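Local coordinates for putative metalloprotease II (PDB 4ON1), which probably cleaves peptide bonds as a zinc-dependent metalloendopeptidase related to fragilysin, and is encoded by the pathogenicity island of Bacteroides fragilis, at residues E204-K209 and K277-K282; H62-E67 and V73-G78; G33-I38 and S91-R96; A116-Y121 and G214-D219; N85-Q90 and Q223-T228. All coordinates share one frame; numbering follows the deposited sequence.

Contact 1 of 5, residues E204-K209 and K277-K282; sequences EFMLIK and KGQDKK
K282 brings its ammonium to the carboxylate of E204 while the shaft of its side chain runs slantwise over M206, so that one lysine makes both the charged and the apolar part of the meeting. The salt bridge runs from K282 NZ to E204 OE1 at 2.8 Å. The nitrogen approaches from above the carboxylate, 52° out of its plane. E204 reaches this place as a fully extended chain with CG anti to the backbone N (chi1 180°), which carries the acid well clear of its strand. K282 NZ also donates to Q279 OE1 at 2.6 Å, tilted 21° from the carbonyl plane. A water bridges the two acceptors, donating to E204 OE2 at 3.1 Å and to Q279 OE1 at 2.9 Å. Since T245 OG1 also bonds to OE2 of E204, both carboxylate oxygens are held. M206 is folded back on itself, which sets its CG 3.9 Å from K282 CD and its methyl CE 3.6 Å from Q279 OE1, the thioether lying at about a right angle to the glutamine. The contact thus ties a connecting loop to strand 201-209, which is flanked by the parallel strands 240-248 and 284-288. The arrangement is consistent with the largely parallel sheet of a metzincin-type catalytic domain.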
# COMPACT_ATOMS: atom_id res chain seq x y z
N GLU A 204 -3.33 -14.04 5.38
CA GLU A 204 -3.48 -12.86 6.25
C GLU A 204 -2.14 -12.20 6.54
O GLU A 204 -1.24 -12.82 7.10
CB GLU A 204 -4.16 -13.22 7.58
CG GLU A 204 -4.32 -12.02 8.52
CD GLU A 204 -5.02 -12.37 9.83
OE1 GLU A 204 -5.15 -13.57 10.16
OE2 GLU A 204 -5.44 -11.44 10.55
N PHE A 205 -2.01 -10.93 6.14
CA PHE A 205 -0.82 -10.15 6.46
C PHE A 205 -1.04 -9.36 7.74
O PHE A 205 -2.03 -8.64 7.87
CB PHE A 205 -0.46 -9.19 5.33
CG PHE A 205 -0.07 -9.89 4.07
CD1 PHE A 205 1.21 -10.40 3.92
CD2 PHE A 205 -0.99 -10.06 3.04
CE1 PHE A 205 1.57 -11.06 2.76
CE2 PHE A 205 -0.63 -10.72 1.88
CZ PHE A 205 0.65 -11.22 1.74
N MET A 206 -0.11 -9.51 8.69
CA MET A 206 -0.14 -8.73 9.91
C MET A 206 0.75 -7.52 9.75
O MET A 206 1.98 -7.63 9.70
CB MET A 206 0.30 -9.57 11.11
CG MET A 206 -0.48 -10.87 11.30
SD MET A 206 -2.18 -10.56 11.83
CE MET A 206 -1.89 -10.11 13.54
N LEU A 207 0.13 -6.35 9.64
CA LEU A 207 0.86 -5.13 9.38
C LEU A 207 1.04 -4.37 10.68
O LEU A 207 0.08 -3.85 11.26
CB LEU A 207 0.14 -4.28 8.33
CG LEU A 207 -0.19 -5.04 7.03
CD1 LEU A 207 -0.91 -4.15 6.06
CD2 LEU A 207 1.07 -5.57 6.39
N ILE A 208 2.27 -4.32 11.16
CA ILE A 208 2.53 -3.81 12.50
C ILE A 208 3.13 -2.42 12.43
O ILE A 208 4.22 -2.24 11.88
CB ILE A 208 3.49 -4.74 13.27
CG1 ILE A 208 2.99 -6.20 13.22
CG2 ILE A 208 3.63 -4.27 14.71
CD1 ILE A 208 1.56 -6.39 13.78
N LYS A 209 2.43 -1.43 12.97
CA LYS A 209 2.93 -0.05 12.96
C LYS A 209 4.00 0.13 14.01
O LYS A 209 3.76 -0.08 15.20
CB LYS A 209 1.79 0.95 13.19
CG LYS A 209 0.74 0.91 12.09
CD LYS A 209 -0.52 1.69 12.47
CE LYS A 209 -0.25 3.18 12.52
NZ LYS A 209 -1.50 3.93 12.79
N LYS A 277 0.13 -13.74 20.46
CA LYS A 277 0.41 -15.09 20.93
C LYS A 277 -0.34 -16.11 20.10
O LYS A 277 -1.55 -15.98 19.90
CB LYS A 277 0.00 -15.25 22.40
CG LYS A 277 0.65 -16.43 23.10
CD LYS A 277 0.27 -16.46 24.57
CE LYS A 277 -1.24 -16.69 24.72
NZ LYS A 277 -1.74 -16.53 26.12
N GLY A 278 0.38 -17.12 19.61
CA GLY A 278 -0.24 -18.18 18.83
C GLY A 278 -0.53 -17.82 17.38
O GLY A 278 -1.03 -18.66 16.63
N GLN A 279 -0.21 -16.60 16.97
CA GLN A 279 -0.39 -16.21 15.57
C GLN A 279 0.95 -16.17 14.84
O GLN A 279 1.20 -15.28 14.02
CB GLN A 279 -1.09 -14.85 15.47
CG GLN A 279 -2.41 -14.76 16.24
CD GLN A 279 -3.12 -13.45 15.97
OE1 GLN A 279 -3.38 -13.08 14.82
NE2 GLN A 279 -3.43 -12.72 17.04
N ASP A 280 1.79 -17.15 15.12
CA ASP A 280 3.18 -17.15 14.66
C ASP A 280 3.38 -17.66 13.22
O ASP A 280 4.49 -17.63 12.70
CB ASP A 280 4.02 -17.99 15.62
CG ASP A 280 3.56 -19.43 15.68
OD1 ASP A 280 2.43 -19.67 16.15
OD2 ASP A 280 4.33 -20.33 15.27
N LYS A 281 2.30 -18.09 12.58
CA LYS A 281 2.39 -18.69 11.25
C LYS A 281 1.83 -17.78 10.17
O LYS A 281 1.38 -18.25 9.12
CB LYS A 281 1.65 -20.03 11.24
CG LYS A 281 2.26 -21.07 12.18
CD LYS A 281 1.44 -22.36 12.11
CE LYS A 281 2.22 -23.54 12.65
NZ LYS A 281 1.43 -24.80 12.52
N LYS A 282 1.89 -16.48 10.41
CA LYS A 282 1.46 -15.47 9.44
C LYS A 282 2.64 -14.57 9.10
O LYS A 282 3.56 -14.45 9.90
CB LYS A 282 0.31 -14.62 10.00
CG LYS A 282 -0.90 -15.40 10.48
CD LYS A 282 -1.91 -14.45 11.13
CE LYS A 282 -3.01 -15.21 11.86
NZ LYS A 282 -3.93 -14.27 12.54
O HOH W 1 -5.55 -11.51 13.64

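Contact 2 of 5, residues H62-E67 and V73-G78; sequences HGVEIE and VYLFEG
I66 and V73 sit side by side on neighbouring strands, and their meeting is part backbone, part water and part hydrocarbon. The backbone share is one hydrogen bond, V73 N to I66 O, 3.0 Å long. The reverse link between these residues goes through a water, which accepts from I66 N at 2.9 Å and donates to V73 O at 2.6 Å. It meets the polar needs of both atoms where a direct bond is not made. The reason lies in the course of the chains: strands 64-67 and 73-78 of this beta hairpin run at 140° to each other, short of antiparallel. Their CA atoms are 5.2 Å apart at I66 and V73 but 8.2 Å apart at V64 and L75. On its other edge the strand bearing E65 pairs with strand 240-248, with backbone bonds from E65 to V242 and Y244. Apolar side chains make up the rest of the contact. I66 uses both of its branches: CG2 rests against V73, 3.8 Å from CB, while the longer branch extends at roughly a right angle to L75 and puts CD1 3.7 Å from CG. That reach depends on CG1 standing anti to the carbonyl carbon (chi1 -54°). Further apart, V64 CG2 meets L75 CD1 at 4.3 Å. Helix 217-230 covers this apolar group, with I224 against I66, Q225 against L75 and T228 against both V64 and L75.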
# COMPACT_ATOMS: atom_id res chain seq x y z
N HIS A 62 -13.31 -7.18 -4.50
CA HIS A 62 -13.67 -8.35 -3.71
C HIS A 62 -12.46 -9.28 -3.52
O HIS A 62 -11.47 -9.18 -4.24
CB HIS A 62 -14.81 -9.10 -4.40
CG HIS A 62 -16.01 -8.23 -4.66
ND1 HIS A 62 -16.77 -7.69 -3.65
CD2 HIS A 62 -16.56 -7.80 -5.82
CE1 HIS A 62 -17.74 -6.96 -4.18
NE2 HIS A 62 -17.64 -7.02 -5.49
N GLY A 63 -12.53 -10.16 -2.52
CA GLY A 63 -11.43 -11.07 -2.26
C GLY A 63 -10.41 -10.51 -1.28
O GLY A 63 -9.41 -11.16 -0.97
N VAL A 64 -10.65 -9.28 -0.81
CA VAL A 64 -9.75 -8.67 0.16
C VAL A 64 -10.50 -8.07 1.34
O VAL A 64 -11.58 -7.52 1.19
CB VAL A 64 -8.86 -7.57 -0.47
CG1 VAL A 64 -7.83 -8.19 -1.39
CG2 VAL A 64 -9.72 -6.57 -1.21
N GLU A 65 -9.90 -8.20 2.51
CA GLU A 65 -10.44 -7.66 3.75
C GLU A 65 -9.35 -6.86 4.46
O GLU A 65 -8.21 -7.31 4.55
CB GLU A 65 -10.97 -8.80 4.64
CG GLU A 65 -11.47 -8.37 6.02
CD GLU A 65 -11.90 -9.55 6.89
OE1 GLU A 65 -12.05 -10.67 6.35
OE2 GLU A 65 -12.09 -9.36 8.11
N ILE A 66 -9.69 -5.67 4.93
CA ILE A 66 -8.76 -4.84 5.67
C ILE A 66 -9.34 -4.47 7.03
O ILE A 66 -10.48 -3.99 7.12
CB ILE A 66 -8.39 -3.55 4.91
CG1 ILE A 66 -7.89 -3.87 3.50
CG2 ILE A 66 -7.36 -2.73 5.70
CD1 ILE A 66 -7.71 -2.63 2.63
N GLU A 67 -8.58 -4.71 8.08
CA GLU A 67 -8.99 -4.33 9.43
C GLU A 67 -8.06 -3.25 9.95
O GLU A 67 -6.85 -3.45 10.03
CB GLU A 67 -9.00 -5.54 10.35
CG GLU A 67 -9.22 -5.20 11.81
CD GLU A 67 -8.81 -6.33 12.74
OE1 GLU A 67 -8.77 -7.49 12.29
OE2 GLU A 67 -8.50 -6.04 13.92
N VAL A 73 -11.92 -1.50 6.19
CA VAL A 73 -11.55 -0.50 5.19
C VAL A 73 -11.81 -1.12 3.81
O VAL A 73 -11.56 -2.30 3.60
CB VAL A 73 -10.07 -0.07 5.30
CG1 VAL A 73 -9.71 0.90 4.18
CG2 VAL A 73 -9.78 0.54 6.67
N TYR A 74 -12.37 -0.33 2.90
CA TYR A 74 -12.78 -0.86 1.61
C TYR A 74 -11.93 -0.30 0.46
O TYR A 74 -11.51 0.85 0.49
CB TYR A 74 -14.27 -0.58 1.38
CG TYR A 74 -15.17 -1.17 2.46
CD1 TYR A 74 -15.41 -2.54 2.53
CD2 TYR A 74 -15.76 -0.35 3.42
CE1 TYR A 74 -16.22 -3.07 3.51
CE2 TYR A 74 -16.57 -0.88 4.41
CZ TYR A 74 -16.80 -2.24 4.45
OH TYR A 74 -17.61 -2.76 5.43
N LEU A 75 -11.66 -1.15 -0.52
CA LEU A 75 -10.89 -0.75 -1.68
C LEU A 75 -11.80 -0.70 -2.90
O LEU A 75 -12.77 -1.44 -2.99
CB LEU A 75 -9.73 -1.73 -1.93
CG LEU A 75 -8.70 -1.90 -0.81
CD1 LEU A 75 -7.56 -2.83 -1.25
CD2 LEU A 75 -8.13 -0.54 -0.41
N PHE A 76 -11.47 0.18 -3.84
CA PHE A 76 -12.24 0.34 -5.06
C PHE A 76 -11.27 0.50 -6.21
O PHE A 76 -10.15 0.96 -6.01
CB PHE A 76 -13.17 1.56 -4.98
CG PHE A 76 -14.04 1.58 -3.76
CD1 PHE A 76 -15.36 1.15 -3.84
CD2 PHE A 76 -13.56 2.06 -2.55
CE1 PHE A 76 -16.18 1.18 -2.72
CE2 PHE A 76 -14.37 2.10 -1.43
CZ PHE A 76 -15.68 1.66 -1.51
N GLU A 77 -11.69 0.11 -7.41
CA GLU A 77 -10.86 0.29 -8.59
C GLU A 77 -11.68 0.53 -9.86
O GLU A 77 -12.84 0.12 -9.97
CB GLU A 77 -9.95 -0.93 -8.80
CG GLU A 77 -10.69 -2.19 -9.21
CD GLU A 77 -9.76 -3.40 -9.31
OE1 GLU A 77 -8.53 -3.21 -9.27
OE2 GLU A 77 -10.28 -4.53 -9.42
N GLY A 78 -11.04 1.23 -10.81
CA GLY A 78 -11.58 1.47 -12.13
C GLY A 78 -11.69 0.20 -12.94
O GLY A 78 -10.92 -0.74 -12.75
O HOH W 2 -12.37 -4.70 4.32

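Contact 3 of 5, residues G33-I38 and S91-R96; sequences GVLSKI and SYATIR
L35 makes this contact with a single methyl, CD1, directed at strand 92-96. CD1 lies 4.4 Å from A93 CB and 4.3 Å from T94 O, a gentle van der Waals fit against the alanine methyl and a backbone oxygen. The buried side is completed by neighbours: A86 touches L35, and Y28 and L31 of the same helix touch A93. Helix 28-35 here lies over one face of the antiparallel strands 84-88 and 92-99 in the fragilysin-type N-terminal domain. T94 directs its own side chain the other way, toward H218 of helix 217-230, so these strands are sandwiched between two helices. On the outer side the chain is looser and polar. Residues L35 to I38 form a type I turn, I38 N bonding back to L35 O at 3.1 Å. The exposed K37 bends back and gives its NZ to G33 O at 2.7 Å, while S36 OG bonds to A32 O.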
# COMPACT_ATOMS: atom_id res chain seq x y z
N GLY A 33 -19.40 9.88 0.91
CA GLY A 33 -20.80 9.83 0.49
C GLY A 33 -20.96 9.07 -0.81
O GLY A 33 -21.95 8.36 -1.01
N VAL A 34 -19.99 9.23 -1.70
CA VAL A 34 -19.97 8.49 -2.96
C VAL A 34 -19.54 7.03 -2.75
O VAL A 34 -20.26 6.10 -3.14
CB VAL A 34 -19.04 9.16 -3.99
CG1 VAL A 34 -18.89 8.30 -5.24
CG2 VAL A 34 -19.54 10.56 -4.34
N LEU A 35 -18.38 6.83 -2.13
CA LEU A 35 -17.80 5.49 -2.00
C LEU A 35 -18.63 4.51 -1.19
O LEU A 35 -18.68 3.33 -1.50
CB LEU A 35 -16.39 5.57 -1.40
CG LEU A 35 -15.35 6.32 -2.24
CD1 LEU A 35 -13.96 6.30 -1.59
CD2 LEU A 35 -15.28 5.75 -3.64
N SER A 36 -19.31 5.00 -0.15
CA SER A 36 -20.10 4.13 0.71
C SER A 36 -21.33 3.54 0.02
O SER A 36 -21.94 2.60 0.53
CB SER A 36 -20.54 4.88 1.97
OG SER A 36 -21.42 5.94 1.63
N LYS A 37 -21.69 4.07 -1.15
CA LYS A 37 -22.86 3.56 -1.88
C LYS A 37 -22.48 2.53 -2.94
O LYS A 37 -23.34 1.99 -3.64
CB LYS A 37 -23.63 4.70 -2.54
CG LYS A 37 -24.26 5.69 -1.57
CD LYS A 37 -24.89 6.87 -2.32
CE LYS A 37 -25.48 7.88 -1.34
NZ LYS A 37 -24.51 8.21 -0.25
N ILE A 38 -21.19 2.25 -3.06
CA ILE A 38 -20.68 1.35 -4.09
C ILE A 38 -20.37 -0.03 -3.51
O ILE A 38 -19.47 -0.16 -2.68
CB ILE A 38 -19.43 1.94 -4.77
CG1 ILE A 38 -19.78 3.27 -5.44
CG2 ILE A 38 -18.85 0.96 -5.78
CD1 ILE A 38 -18.57 4.07 -5.89
N SER A 91 -12.28 6.89 8.91
CA SER A 91 -11.51 8.07 9.34
C SER A 91 -10.97 8.91 8.18
O SER A 91 -10.54 10.05 8.38
CB SER A 91 -10.34 7.64 10.22
OG SER A 91 -10.80 6.88 11.32
N TYR A 92 -10.93 8.33 6.99
CA TYR A 92 -10.37 9.03 5.85
C TYR A 92 -10.82 8.35 4.57
O TYR A 92 -11.33 7.23 4.60
CB TYR A 92 -8.83 9.05 5.93
CG TYR A 92 -8.26 7.66 5.89
CD1 TYR A 92 -8.00 7.04 4.67
CD2 TYR A 92 -8.02 6.95 7.05
CE1 TYR A 92 -7.50 5.76 4.61
CE2 TYR A 92 -7.51 5.67 7.01
CZ TYR A 92 -7.26 5.08 5.78
OH TYR A 92 -6.77 3.80 5.71
N ALA A 93 -10.60 9.01 3.44
CA ALA A 93 -10.85 8.39 2.15
C ALA A 93 -9.85 8.94 1.16
O ALA A 93 -9.31 10.04 1.36
CB ALA A 93 -12.28 8.64 1.67
N THR A 94 -9.57 8.17 0.11
CA THR A 94 -8.61 8.61 -0.90
C THR A 94 -9.08 8.21 -2.28
O THR A 94 -9.85 7.27 -2.43
CB THR A 94 -7.20 7.99 -0.70
OG1 THR A 94 -7.25 6.59 -0.99
CG2 THR A 94 -6.69 8.20 0.72
N ILE A 95 -8.59 8.94 -3.27
CA ILE A 95 -8.73 8.58 -4.67
C ILE A 95 -7.36 8.71 -5.29
O ILE A 95 -6.66 9.69 -5.04
CB ILE A 95 -9.71 9.48 -5.44
CG1 ILE A 95 -11.12 9.39 -4.88
CG2 ILE A 95 -9.74 9.09 -6.92
CD1 ILE A 95 -12.15 10.04 -5.79
N ARG A 96 -6.96 7.71 -6.07
CA ARG A 96 -5.72 7.79 -6.81
C ARG A 96 -6.03 7.63 -8.29
O ARG A 96 -6.68 6.66 -8.68
CB ARG A 96 -4.72 6.72 -6.34
CG ARG A 96 -3.42 6.72 -7.11
CD ARG A 96 -2.41 5.77 -6.50
NE ARG A 96 -1.92 6.25 -5.22
CZ ARG A 96 -0.97 5.65 -4.51
NH1 ARG A 96 -0.39 4.55 -4.97
NH2 ARG A 96 -0.59 6.17 -3.35

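Contact 4 of 5, residues A116-Y121 and G214-D219; sequences AEIANY and GSLEHD
Two side-chain rotations bring the aromatic groups to their partners: Y121 holds CG anti to the backbone N (chi1 166°), laying its ring beside L216, and H218 places CG between its backbone N and carbonyl carbon (chi1 71°), which sets the imidazole alongside I118, the two side chains running in opposite directions. L216, the residue just before helix 217-230, is the centre of the contact, and its two methyls divide the work. CD1 sits over one face of the Y121 ring, 3.8 Å from the centroid and 18° off the normal, a CH-pi contact; the nearest ring atom, CD2, is 3.6 Å away. The other methyl, CD2 of L216, meets CD1 of I118 tip to tip at 4.1 Å. I118 gives its second branch to the histidine, with CG2 4.0 Å from H218 CE1. Polar ends are tied down at the border of this group. A water donates to Y121 OH at 3.2 Å and to D219 OD2 at 2.6 Å, and the same hydroxyl is hydrogen-bonded to D289. H218 has both nitrogens occupied, ND1 by Y109 OH and NE2 by Y122 OH, which fixes the rotation of its ring. Helix 112-126 of the N-terminal domain therefore meets the start of helix 217-230 through hydrocarbon and aromatic surfaces, while E117 and E217 both form salt bridges to R114, whose charge probably offsets any repulsion between them.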
# COMPACT_ATOMS: atom_id res chain seq x y z
N ALA A 116 -5.44 18.55 9.35
CA ALA A 116 -4.45 19.61 9.46
C ALA A 116 -3.07 19.02 9.73
O ALA A 116 -2.07 19.47 9.16
CB ALA A 116 -4.84 20.61 10.56
N GLU A 117 -3.02 18.01 10.59
CA GLU A 117 -1.75 17.34 10.88
C GLU A 117 -1.20 16.65 9.63
O GLU A 117 0.01 16.70 9.37
CB GLU A 117 -1.93 16.33 12.01
CG GLU A 117 -2.20 16.98 13.37
CD GLU A 117 -2.71 16.00 14.41
OE1 GLU A 117 -3.10 16.46 15.50
OE2 GLU A 117 -2.70 14.77 14.15
N ILE A 118 -2.08 16.02 8.86
CA ILE A 118 -1.65 15.36 7.63
C ILE A 118 -1.10 16.38 6.63
O ILE A 118 -0.05 16.17 6.02
CB ILE A 118 -2.80 14.58 6.98
CG1 ILE A 118 -3.26 13.44 7.89
CG2 ILE A 118 -2.34 14.00 5.64
CD1 ILE A 118 -2.18 12.40 8.18
N ALA A 119 -1.80 17.50 6.48
CA ALA A 119 -1.35 18.54 5.56
C ALA A 119 0.02 19.11 5.97
O ALA A 119 0.86 19.37 5.11
CB ALA A 119 -2.37 19.65 5.49
N ASN A 120 0.23 19.27 7.27
CA ASN A 120 1.52 19.76 7.77
C ASN A 120 2.64 18.78 7.44
O ASN A 120 3.75 19.20 7.10
CB ASN A 120 1.48 19.97 9.29
CG ASN A 120 0.51 21.07 9.71
OD1 ASN A 120 0.21 21.99 8.95
ND2 ASN A 120 0.03 20.98 10.95
N TYR A 121 2.36 17.49 7.55
CA TYR A 121 3.33 16.48 7.19
C TYR A 121 3.80 16.71 5.75
O TYR A 121 5.00 16.77 5.48
CB TYR A 121 2.75 15.07 7.35
CG TYR A 121 3.60 14.00 6.67
CD1 TYR A 121 4.59 13.33 7.38
CD2 TYR A 121 3.42 13.68 5.33
CE1 TYR A 121 5.37 12.36 6.77
CE2 TYR A 121 4.20 12.72 4.71
CZ TYR A 121 5.17 12.07 5.43
OH TYR A 121 5.94 11.11 4.82
N GLY A 214 5.66 6.89 12.65
CA GLY A 214 5.09 7.93 11.81
C GLY A 214 4.31 7.49 10.56
O GLY A 214 3.92 8.34 9.76
N SER A 215 4.09 6.19 10.39
CA SER A 215 3.29 5.71 9.26
C SER A 215 1.91 6.34 9.28
O SER A 215 1.21 6.25 10.29
CB SER A 215 3.17 4.18 9.28
OG SER A 215 4.35 3.58 8.80
N LEU A 216 1.51 6.97 8.18
CA LEU A 216 0.20 7.62 8.10
C LEU A 216 -0.88 6.61 7.71
O LEU A 216 -0.64 5.74 6.88
CB LEU A 216 0.24 8.77 7.10
CG LEU A 216 1.34 9.81 7.30
CD1 LEU A 216 1.22 10.93 6.25
CD2 LEU A 216 1.32 10.38 8.72
N GLU A 217 -2.06 6.75 8.31
CA GLU A 217 -3.15 5.80 8.10
C GLU A 217 -3.44 5.53 6.62
O GLU A 217 -3.48 4.37 6.19
CB GLU A 217 -4.43 6.31 8.79
CG GLU A 217 -4.27 6.58 10.28
CD GLU A 217 -3.86 8.01 10.57
OE1 GLU A 217 -2.73 8.38 10.19
OE2 GLU A 217 -4.67 8.78 11.15
N HIS A 218 -3.61 6.59 5.83
CA HIS A 218 -3.93 6.43 4.41
C HIS A 218 -2.76 5.89 3.60
O HIS A 218 -2.96 5.25 2.57
CB HIS A 218 -4.38 7.76 3.81
CG HIS A 218 -3.27 8.75 3.65
ND1 HIS A 218 -2.82 9.54 4.69
CD2 HIS A 218 -2.49 9.05 2.59
CE1 HIS A 218 -1.83 10.29 4.27
NE2 HIS A 218 -1.60 10.01 2.99
N ASP A 219 -1.53 6.16 4.04
CA ASP A 219 -0.36 5.58 3.37
C ASP A 219 -0.35 4.05 3.49
O ASP A 219 -0.05 3.35 2.53
CB ASP A 219 0.94 6.14 3.95
CG ASP A 219 1.30 7.50 3.37
OD1 ASP A 219 0.90 7.79 2.22
OD2 ASP A 219 1.99 8.28 4.07
O HOH W 3 3.86 9.70 2.90

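Contact 5 of 5, residues N85-Q90 and Q223-T228; sequences NAILSQ and QIQAVT
N85, A86 and I87 lie on a strand that passes Q225 on helix 223-228 at 127° between chain directions, with the two axes 9.9 Å apart at their closest, as when a helix packs on the face of a sheet. The sheet strands are those of the fragilysin-type N-terminal domain, and the helix belongs to 217-230, the next helix after strand 201-209. Q225 does nearly all the touching from the helix. Its CG stands anti to the backbone N (chi1 177°) and the chain then bends, bringing the amide over that of N85, the two stacked with their planes 30° apart. Q225 CD is 3.7 Å from N85 CB and 3.6 Å from N85 ND2. N85 ND2 itself has a weak hydrogen bond to F76 O. I87 comes alongside the same amide from the strand, sliding past in the opposite sense. I61 of strand 52-68 also touches Q225. At the adjoining residue, I224 O takes two hydrogen bonds, from T228 N at 2.8 Å and from T228 OG1 at 2.9 Å.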
# COMPACT_ATOMS: atom_id res chain seq x y z
N ASN A 85 -8.06 4.18 -8.48
CA ASN A 85 -8.27 3.44 -7.24
C ASN A 85 -8.83 4.37 -6.19
O ASN A 85 -8.61 5.58 -6.25
CB ASN A 85 -6.97 2.82 -6.72
CG ASN A 85 -6.49 1.65 -7.56
OD1 ASN A 85 -5.46 1.73 -8.23
ND2 ASN A 85 -7.25 0.56 -7.54
N ALA A 86 -9.55 3.81 -5.22
CA ALA A 86 -10.04 4.60 -4.09
C ALA A 86 -10.04 3.75 -2.84
O ALA A 86 -10.03 2.52 -2.91
CB ALA A 86 -11.45 5.14 -4.37
N ILE A 87 -10.03 4.43 -1.70
CA ILE A 87 -10.04 3.79 -0.40
C ILE A 87 -11.09 4.45 0.48
O ILE A 87 -11.15 5.67 0.54
CB ILE A 87 -8.66 3.88 0.28
CG1 ILE A 87 -7.60 3.26 -0.64
CG2 ILE A 87 -8.67 3.20 1.63
CD1 ILE A 87 -6.18 3.46 -0.16
N LEU A 88 -11.93 3.65 1.15
CA LEU A 88 -12.87 4.21 2.12
C LEU A 88 -12.62 3.65 3.50
O LEU A 88 -12.80 2.46 3.75
CB LEU A 88 -14.32 3.93 1.72
CG LEU A 88 -15.32 4.38 2.80
CD1 LEU A 88 -15.21 5.88 3.09
CD2 LEU A 88 -16.75 4.03 2.41
N SER A 89 -12.19 4.53 4.40
CA SER A 89 -12.08 4.20 5.81
C SER A 89 -13.08 5.04 6.57
O SER A 89 -13.58 6.03 6.05
CB SER A 89 -10.66 4.47 6.32
OG SER A 89 -10.62 4.59 7.73
N GLN A 90 -13.36 4.68 7.81
CA GLN A 90 -14.26 5.49 8.62
C GLN A 90 -13.60 6.81 9.03
O GLN A 90 -14.29 7.75 9.42
CB GLN A 90 -14.72 4.70 9.86
CG GLN A 90 -15.66 3.56 9.50
CD GLN A 90 -16.12 2.77 10.70
OE1 GLN A 90 -15.96 3.20 11.85
NE2 GLN A 90 -16.73 1.61 10.45
N GLN A 223 -0.48 1.55 0.40
CA GLN A 223 0.49 0.47 0.17
C GLN A 223 -0.22 -0.87 -0.03
O GLN A 223 0.18 -1.68 -0.87
CB GLN A 223 1.47 0.35 1.33
CG GLN A 223 2.39 1.56 1.54
CD GLN A 223 3.62 1.51 0.65
OE1 GLN A 223 4.01 0.44 0.18
NE2 GLN A 223 4.25 2.66 0.44
N ILE A 224 -1.27 -1.09 0.75
CA ILE A 224 -2.06 -2.31 0.70
C ILE A 224 -2.76 -2.47 -0.65
O ILE A 224 -2.86 -3.56 -1.20
CB ILE A 224 -3.13 -2.34 1.81
CG1 ILE A 224 -2.49 -2.66 3.16
CG2 ILE A 224 -4.20 -3.35 1.50
CD1 ILE A 224 -3.45 -2.43 4.33
N GLN A 225 -3.26 -1.35 -1.16
CA GLN A 225 -3.92 -1.33 -2.46
C GLN A 225 -2.97 -1.85 -3.54
O GLN A 225 -3.36 -2.65 -4.39
CB GLN A 225 -4.38 0.09 -2.77
CG GLN A 225 -5.02 0.26 -4.12
CD GLN A 225 -6.52 0.36 -4.02
OE1 GLN A 225 -7.07 1.40 -3.66
NE2 GLN A 225 -7.19 -0.75 -4.33
N ALA A 226 -1.72 -1.40 -3.49
CA ALA A 226 -0.70 -1.87 -4.43
C ALA A 226 -0.42 -3.37 -4.27
O ALA A 226 -0.28 -4.09 -5.26
CB ALA A 226 0.57 -1.07 -4.28
N VAL A 227 -0.35 -3.84 -3.02
CA VAL A 227 -0.18 -5.28 -2.79
C VAL A 227 -1.32 -6.03 -3.46
O VAL A 227 -1.10 -7.01 -4.17
CB VAL A 227 -0.18 -5.65 -1.30
CG1 VAL A 227 0.01 -7.16 -1.14
CG2 VAL A 227 0.91 -4.89 -0.55
N THR A 228 -2.53 -5.52 -3.23
CA THR A 228 -3.74 -6.15 -3.74
C THR A 228 -3.74 -6.20 -5.27
O THR A 228 -4.13 -7.20 -5.87
CB THR A 228 -4.99 -5.41 -3.23
OG1 THR A 228 -5.02 -5.48 -1.79
CG2 THR A 228 -6.26 -6.04 -3.78

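Contacts 2, 3 and 5 cluster round strands 71-78, 84-88 and 92-99, which are consecutive and hydrogen-bonded neighbours; the centres of contacts 2 and 5 are about 6 Å apart, those of contacts 3 and 5 about 10 Å. Contacts 4 and 5 both use helix 217-230 and their centres lie about 15 Å apart, joining N-terminal-domain elements to it at its start and further along. Contact 1 is remote, its centre about 27 Å from that of contact 3, yet L207 of its strand packs on I224 of contact 5. Along the chain contact 2 falls within the span of contact 3, whereas contacts 1 and 5 alternate. The N-terminal domain thus lies against the catalytic part, where D176 joins three histidines on the zinc, consistent with a latent precursor.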